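Local structure of carbon monoxide dehydrogenase (Thermococcus sp. AM4, 6T7J) at residues Gly320-Leu323 with Met324-Leu327; Gly19-Glu22 with Leu23-Ala27; Ile32-Ala35 with Trp36-Leu39. The protein catalyses the reversible oxidation of carbon monoxide to carbon dioxide, probably passing the electrons along its iron-sulfur clusters, and here lacks nickel in cluster C. One frame throughout, in Å; residues are numbered along the deposited sequence.

Interaction 1: Gly320-Leu323 with Met324-Leu327. With MSK (Broken Fe4S4 cluster), chain F.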
loop_
_atom_site.group_PDB
_atom_site.type_symbol
_atom_site.label_atom_id
_atom_site.label_comp_id
_atom_site.label_asym_id
_atom_site.label_seq_id
_atom_site.Cartn_x
_atom_site.Cartn_y
_atom_site.Cartn_z
ATOM N N GLY A 320 -4.747 -17.891 24.765
ATOM C CA GLY A 320 -5.562 -18.263 23.627
ATOM C C GLY A 320 -5.067 -17.600 22.361
ATOM O O GLY A 320 -4.126 -16.799 22.370
ATOM N N SER A 321 -5.732 -17.949 21.266
ATOM C CA SER A 321 -5.365 -17.482 19.942
ATOM C C SER A 321 -6.278 -16.327 19.520
ATOM O O SER A 321 -6.987 -15.740 20.347
ATOM C CB SER A 321 -5.415 -18.657 18.958
ATOM O OG SER A 321 -6.732 -19.170 18.845
ATOM N N PHE A 322 -6.271 -16.011 18.225
ATOM C CA PHE A 322 -6.965 -14.864 17.651
ATOM C C PHE A 322 -8.418 -14.779 18.103
ATOM O O PHE A 322 -8.772 -13.916 18.914
ATOM C CB PHE A 322 -6.878 -14.936 16.123
ATOM C CG PHE A 322 -7.560 -13.803 15.417
ATOM C CD1 PHE A 322 -7.221 -12.489 15.693
ATOM C CD2 PHE A 322 -8.535 -14.053 14.467
ATOM C CE1 PHE A 322 -7.850 -11.446 15.040
ATOM C CE2 PHE A 322 -9.164 -13.016 13.809
ATOM C CZ PHE A 322 -8.822 -11.710 14.099
ATOM N N LEU A 323 -9.252 -15.699 17.617
ATOM C CA LEU A 323 -10.691 -15.654 17.851
ATOM C C LEU A 323 -11.066 -15.776 19.323
ATOM O O LEU A 323 -12.248 -15.699 19.672
ATOM C CB LEU A 323 -11.383 -16.758 17.052
ATOM C CG LEU A 323 -11.570 -16.422 15.574
ATOM C CD1 LEU A 323 -12.169 -17.600 14.827
ATOM C CD2 LEU A 323 -12.435 -15.183 15.425
ATOM N N MET A 324 -10.079 -15.960 20.197
ATOM C CA MET A 324 -10.344 -16.079 21.621
ATOM C C MET A 324 -10.146 -14.776 22.386
ATOM O O MET A 324 -10.525 -14.714 23.563
ATOM C CB MET A 324 -9.462 -17.175 22.232
ATOM C CG MET A 324 -9.723 -18.556 21.645
ATOM S SD MET A 324 -8.555 -19.812 22.199
ATOM C CE MET A 324 -9.124 -20.082 23.876
ATOM N N GLN A 325 -9.587 -13.736 21.752
ATOM C CA GLN A 325 -9.308 -12.500 22.481
ATOM C C GLN A 325 -10.568 -11.955 23.149
ATOM O O GLN A 325 -10.589 -11.728 24.367
ATOM C CB GLN A 325 -8.675 -11.456 21.552
ATOM C CG GLN A 325 -9.432 -11.156 20.265
ATOM C CD GLN A 325 -8.659 -10.232 19.345
ATOM O OE1 GLN A 325 -8.562 -9.029 19.593
ATOM N NE2 GLN A 325 -8.099 -10.789 18.278
ATOM N N GLU A 326 -11.641 -11.774 22.370
ATOM C CA GLU A 326 -12.930 -11.392 22.936
ATOM C C GLU A 326 -13.299 -12.283 24.112
ATOM O O GLU A 326 -13.625 -11.796 25.201
ATOM C CB GLU A 326 -14.018 -11.474 21.866
ATOM C CG GLU A 326 -14.234 -10.211 21.067
ATOM C CD GLU A 326 -15.134 -10.455 19.879
ATOM O OE1 GLU A 326 -15.016 -11.539 19.267
ATOM O OE2 GLU A 326 -15.963 -9.576 19.565
ATOM N N LEU A 327 -13.228 -13.603 23.908
ATOM C CA LEU A 327 -13.643 -14.540 24.945
ATOM C C LEU A 327 -12.860 -14.333 26.232
ATOM O O LEU A 327 -13.405 -14.533 27.325
ATOM C CB LEU A 327 -13.484 -15.974 24.444
ATOM C CG LEU A 327 -14.289 -16.306 23.185
ATOM C CD1 LEU A 327 -13.877 -17.654 22.615
ATOM C CD2 LEU A 327 -15.781 -16.273 23.483
HETATM S S1 MSK F . -1.593 -13.095 15.470
HETATM S S3 MSK F . -1.615 -12.968 12.000
HETATM S S4 MSK F . -4.426 -14.031 13.657
HETATM S S5 MSK F . -1.416 -15.722 13.678
HETATM FE FE1 MSK F . 0.479 -12.808 14.613
HETATM FE FE2 MSK F . -2.909 -14.939 14.940
HETATM FE FE3 MSK F . -2.958 -14.730 12.208
HETATM FE FE4 MSK F . -2.926 -12.493 13.734
#

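Interaction 2: Gly19-Glu22 with Leu23-Ala27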
loop_
_atom_site.group_PDB
_atom_site.type_symbol
_atom_site.label_atom_id
_atom_site.label_comp_id
_atom_site.label_asym_id
_atom_site.label_seq_id
_atom_site.Cartn_x
_atom_site.Cartn_y
_atom_site.Cartn_z
ATOM N N GLY A 19 -13.523 -24.805 26.272
ATOM C CA GLY A 19 -13.779 -23.531 26.911
ATOM C C GLY A 19 -14.370 -22.477 25.997
ATOM O O GLY A 19 -14.995 -21.529 26.494
ATOM N N VAL A 20 -14.193 -22.610 24.682
ATOM C CA VAL A 20 -14.698 -21.600 23.757
ATOM C C VAL A 20 -16.223 -21.598 23.742
ATOM O O VAL A 20 -16.859 -20.535 23.742
ATOM C CB VAL A 20 -14.114 -21.833 22.350
ATOM C CG1 VAL A 20 -14.779 -20.918 21.332
ATOM C CG2 VAL A 20 -12.606 -21.620 22.361
ATOM N N ALA A 21 -16.833 -22.786 23.736
ATOM C CA ALA A 21 -18.288 -22.883 23.697
ATOM C C ALA A 21 -18.921 -22.233 24.924
ATOM O O ALA A 21 -19.876 -21.453 24.804
ATOM C CB ALA A 21 -18.708 -24.348 23.588
ATOM N N GLU A 22 -18.409 -22.560 26.117
ATOM C CA GLU A 22 -18.960 -21.990 27.344
ATOM C C GLU A 22 -18.953 -20.468 27.294
ATOM O O GLU A 22 -19.930 -19.820 27.689
ATOM C CB GLU A 22 -18.172 -22.473 28.565
ATOM C CG GLU A 22 -17.460 -23.805 28.406
ATOM C CD GLU A 22 -16.584 -24.134 29.607
ATOM O OE1 GLU A 22 -16.553 -23.328 30.562
ATOM O OE2 GLU A 22 -15.925 -25.196 29.599
ATOM N N LEU A 23 -17.869 -19.882 26.789
ATOM C CA LEU A 23 -17.749 -18.431 26.795
ATOM C C LEU A 23 -18.589 -17.783 25.704
ATOM O O LEU A 23 -19.097 -16.674 25.900
ATOM C CB LEU A 23 -16.283 -18.028 26.662
ATOM C CG LEU A 23 -15.523 -17.829 27.977
ATOM C CD1 LEU A 23 -15.887 -18.881 29.015
ATOM C CD2 LEU A 23 -14.037 -17.842 27.716
ATOM N N ILE A 24 -18.765 -18.452 24.562
ATOM C CA ILE A 24 -19.706 -17.943 23.565
ATOM C C ILE A 24 -21.117 -17.919 24.138
ATOM O O ILE A 24 -21.871 -16.952 23.946
ATOM C CB ILE A 24 -19.624 -18.776 22.273
ATOM C CG1 ILE A 24 -18.246 -18.617 21.632
ATOM C CG2 ILE A 24 -20.707 -18.353 21.290
ATOM C CD1 ILE A 24 -18.068 -19.424 20.372
ATOM N N GLU A 25 -21.494 -18.964 24.880
ATOM C CA GLU A 25 -22.822 -18.973 25.484
ATOM C C GLU A 25 -22.951 -17.918 26.577
ATOM O O GLU A 25 -24.017 -17.313 26.739
ATOM C CB GLU A 25 -23.136 -20.346 26.046
ATOM C CG GLU A 25 -22.845 -21.456 25.103
ATOM C CD GLU A 25 -22.899 -22.743 25.824
ATOM O OE1 GLU A 25 -22.299 -23.744 25.351
ATOM O OE2 GLU A 25 -23.648 -22.783 26.834
ATOM N N LYS A 26 -21.883 -17.701 27.349
ATOM C CA LYS A 26 -21.904 -16.633 28.346
ATOM C C LYS A 26 -22.083 -15.272 27.686
ATOM O O LYS A 26 -22.851 -14.431 28.172
ATOM C CB LYS A 26 -20.620 -16.666 29.175
ATOM C CG LYS A 26 -20.566 -15.617 30.271
ATOM C CD LYS A 26 -19.360 -15.822 31.170
ATOM C CE LYS A 26 -19.447 -14.955 32.413
ATOM N NZ LYS A 26 -19.496 -13.508 32.077
ATOM N N ALA A 27 -21.384 -15.038 26.572
ATOM C CA ALA A 27 -21.565 -13.801 25.823
ATOM C C ALA A 27 -23.002 -13.656 25.343
ATOM O O ALA A 27 -23.573 -12.559 25.389
ATOM C CB ALA A 27 -20.603 -13.762 24.636
#

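Interaction 3: Ile32-Ala35 with Trp36-Leu39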
loop_
_atom_site.group_PDB
_atom_site.type_symbol
_atom_site.label_atom_id
_atom_site.label_comp_id
_atom_site.label_asym_id
_atom_site.label_seq_id
_atom_site.Cartn_x
_atom_site.Cartn_y
_atom_site.Cartn_z
ATOM N N ILE A 32 -23.568 -10.026 24.561
ATOM C CA ILE A 32 -22.310 -9.499 24.046
ATOM C C ILE A 32 -21.989 -10.230 22.750
ATOM O O ILE A 32 -21.885 -11.463 22.733
ATOM C CB ILE A 32 -21.173 -9.655 25.067
ATOM C CG1 ILE A 32 -21.448 -8.790 26.299
ATOM C CG2 ILE A 32 -19.840 -9.289 24.439
ATOM C CD1 ILE A 32 -20.445 -8.978 27.417
ATOM N N LYS A 33 -21.830 -9.471 21.668
ATOM C CA LYS A 33 -21.545 -10.053 20.364
ATOM C C LYS A 33 -20.070 -10.417 20.252
ATOM O O LYS A 33 -19.196 -9.631 20.629
ATOM C CB LYS A 33 -21.928 -9.084 19.246
ATOM C CG LYS A 33 -23.392 -8.676 19.234
ATOM C CD LYS A 33 -23.769 -8.036 17.904
ATOM C CE LYS A 33 -25.095 -7.300 17.996
ATOM N NZ LYS A 33 -25.575 -6.847 16.662
ATOM N N THR A 34 -19.797 -11.608 19.733
ATOM C CA THR A 34 -18.448 -12.038 19.400
ATOM C C THR A 34 -18.266 -12.003 17.886
ATOM O O THR A 34 -19.169 -11.624 17.135
ATOM C CB THR A 34 -18.164 -13.435 19.958
ATOM O OG1 THR A 34 -18.743 -14.426 19.099
ATOM C CG2 THR A 34 -18.737 -13.579 21.359
ATOM N N ALA A 35 -17.075 -12.408 17.436
ATOM C CA ALA A 35 -16.800 -12.432 16.004
ATOM C C ALA A 35 -17.726 -13.393 15.267
ATOM O O ALA A 35 -18.068 -13.156 14.104
ATOM C CB ALA A 35 -15.337 -12.804 15.755
ATOM N N TRP A 36 -18.150 -14.473 15.928
ATOM C CA TRP A 36 -19.041 -15.433 15.285
ATOM C C TRP A 36 -20.420 -14.831 15.029
ATOM O O TRP A 36 -20.989 -15.004 13.943
ATOM C CB TRP A 36 -19.152 -16.693 16.146
ATOM C CG TRP A 36 -17.889 -17.509 16.223
ATOM C CD1 TRP A 36 -17.457 -18.435 15.319
ATOM C CD2 TRP A 36 -16.907 -17.482 17.269
ATOM N NE1 TRP A 36 -16.267 -18.982 15.732
ATOM C CE2 TRP A 36 -15.907 -18.416 16.927
ATOM C CE3 TRP A 36 -16.774 -16.757 18.457
ATOM C CZ2 TRP A 36 -14.791 -18.643 17.730
ATOM C CZ3 TRP A 36 -15.665 -16.987 19.254
ATOM C CH2 TRP A 36 -14.689 -17.921 18.886
ATOM N N HIS A 37 -20.972 -14.117 16.016
ATOM C CA HIS A 37 -22.278 -13.488 15.837
ATOM C C HIS A 37 -22.252 -12.474 14.700
ATOM O O HIS A 37 -23.181 -12.413 13.886
ATOM C CB HIS A 37 -22.722 -12.816 17.137
ATOM C CG HIS A 37 -22.757 -13.738 18.316
ATOM N ND1 HIS A 37 -21.710 -13.850 19.206
ATOM C CD2 HIS A 37 -23.714 -14.591 18.753
ATOM C CE1 HIS A 37 -22.020 -14.734 20.138
ATOM N NE2 HIS A 37 -23.230 -15.199 19.884
ATOM N N ARG A 38 -21.188 -11.672 14.620
ATOM C CA ARG A 38 -21.113 -10.667 13.568
ATOM C C ARG A 38 -20.854 -11.301 12.206
ATOM O O ARG A 38 -21.359 -10.808 11.189
ATOM C CB ARG A 38 -20.043 -9.634 13.918
ATOM C CG ARG A 38 -20.370 -8.849 15.188
ATOM C CD ARG A 38 -19.390 -7.717 15.431
ATOM N NE ARG A 38 -18.042 -8.217 15.678
ATOM C CZ ARG A 38 -17.559 -8.505 16.883
ATOM N NH1 ARG A 38 -18.314 -8.339 17.960
ATOM N NH2 ARG A 38 -16.321 -8.961 17.009
ATOM N N LEU A 39 -20.092 -12.399 12.164
ATOM C CA LEU A 39 -19.988 -13.173 10.931
ATOM C C LEU A 39 -21.359 -13.643 10.465
ATOM O O LEU A 39 -21.685 -13.552 9.276
ATOM C CB LEU A 39 -19.059 -14.371 11.129
ATOM C CG LEU A 39 -19.083 -15.386 9.982
ATOM C CD1 LEU A 39 -18.488 -14.775 8.720
ATOM C CD2 LEU A 39 -18.352 -16.668 10.362
#

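Interaction 1: Gly320-Leu323 with Met324-Leu327
At the cluster C site, in the loop between strand 318-320 and helix 325-330, Gln325 grips the backbone oxygen of Phe322 twice. Gln325 N reaches Phe322 O at 3.0 Å in an almost straight bond (175° at the hydrogen), and Gln325 NE2 comes to the same Phe322 O at 3.3 Å from the opposite face of the carbonyl plane. With CG lodged between its backbone N and carbonyl carbon (chi1 53°), Gln325 is folded against that oxygen and then runs alongside the Phe322 ring. Its NE2 stands 3.2 Å from Phe322 CD1, amide and ring planes 78° apart. NE2 also bonds to Cys343 O, and OE1 accepts from Met345 N, which fixes the rotation of the amide. A leucine in its place would probably leave Phe322 O with one donor fewer and Cys343 O without this mate. Phe322 CB lies 3.6 Å from S4 of the broken Fe4S4 cluster, its ring aslant to the sulfur. Within the turn, Met324 N bonds to Ser321 O at 3.1 Å. The Met324 thioether reaches back to take a weak bond from Ser321 N at 3.5 Å (SD as acceptor), and SD packs 3.7 Å from Gly320 CA, where no side chain intervenes. A loop from a parallel strand into a helix is the usual connection of a Rossmann-like domain; here it lines cluster C through Phe322.

Interaction 2: Gly19-Glu22 with Leu23-Ala27
Gly19 caps the N-terminus of helix 20-30, and its O accepts a weak bond from Leu23 N at 3.3 Å, the first i to i+4 bond of this alpha-helix. At the positive phi of Gly19 (110°) a CB would collide with the carbonyl oxygen of the residue before, which calls for glycine; the Leu23 side chain lies against the Gly19 oxygen. Val20 O receives Ile24 N at 2.9 Å, nearly in line with the carbonyl bond. The two side chains run side by side and point the same way: with Val20 CG1 opposite its backbone N (chi1 172°), that methyl meets Ile24 CD1 at 3.7 Å. This apolar pair faces Leu327 of helix 325-330 and Trp36 of helix 35-42. Ala21 O holds Glu25 N at 3.0 Å, while the Glu25 chain passes beside the same carbonyl, its OE1 4.0 Å from Ala21 CB, on the more exposed flank of the helix. Glu22 OE1 is hydrogen-bonded to His405. Lys26 NZ forms a salt bridge with Glu30, one turn further along the helix, and the backbone carries the series on: Lys26 N reaches Glu22 O at 2.9 Å, tilted 20° from the carbonyl plane.

Interaction 3: Ile32-Ala35 with Trp36-Leu39
Thr34 and His37 form a capping box at the N-terminus of helix 35-42. Thr34 N gives a nearly straight bond to His37 ND1 at 3.0 Å (166°), the amide tilted a little from the imidazole plane. At the other imidazole nitrogen, NE2, His37 is hydrogen-bonded to Glu28, which helps to set the turn of the ring. Thr34 OG1, held between its own N and carbonyl carbon (chi1 80°), faces the first turn and accepts the capping bond from Trp36 N at 3.2 Å. Regular helical bonds follow: Arg38 N to Thr34 O at 3.2 Å and Leu39 N to Ala35 O at 2.9 Å. Arg38 bends at chi3 and folds its guanidinium back over the start of the helix, so that Thr34 O sits over the centre of one face, 3.4 Å above the plane. At the guanidinium edge NH1 makes a weak bond to Lys33 O. NH2 forms a salt bridge with Glu326, whose carboxylate also accepts from Ala35 N, and bonds to Val76 O of the second subunit. In the packing around the cap, Thr34 OG1 meets the edge of the Trp36 ring in its plane, 3.1 Å from Trp36 CE3, and Thr34 CG2 touches His37 CE1 at 3.7 Å. The whole is a threonine N-cap with a capping box between Thr34 and His37, set through the indole against Val20 and Ile24 of helix 20-30 and Leu327 of helix 325-330, with the second subunit at Arg38.

In the fold
Along the chain the order is interaction 2, interaction 3, interaction 1, with 280 residues between the last two, yet the three centres lie only about 11 to 12 Å from one another. Helices 20-30 and 35-42 follow each other, joined by a short loop at which Ala27 O probably bonds Ile32 N, and they meet where Ile24 CD1 lies 3.5 Å from Trp36 CE3. Both pack on helix 325-330 of the first parallel sheet domain: Leu327 packs on helix 20-30 and Glu326 ties in helix 35-42. The N-terminal helices thus clasp the helix whose preceding loop carries Phe322 to cluster C, while interaction 3 also touches the second subunit through Arg38 and Leu39.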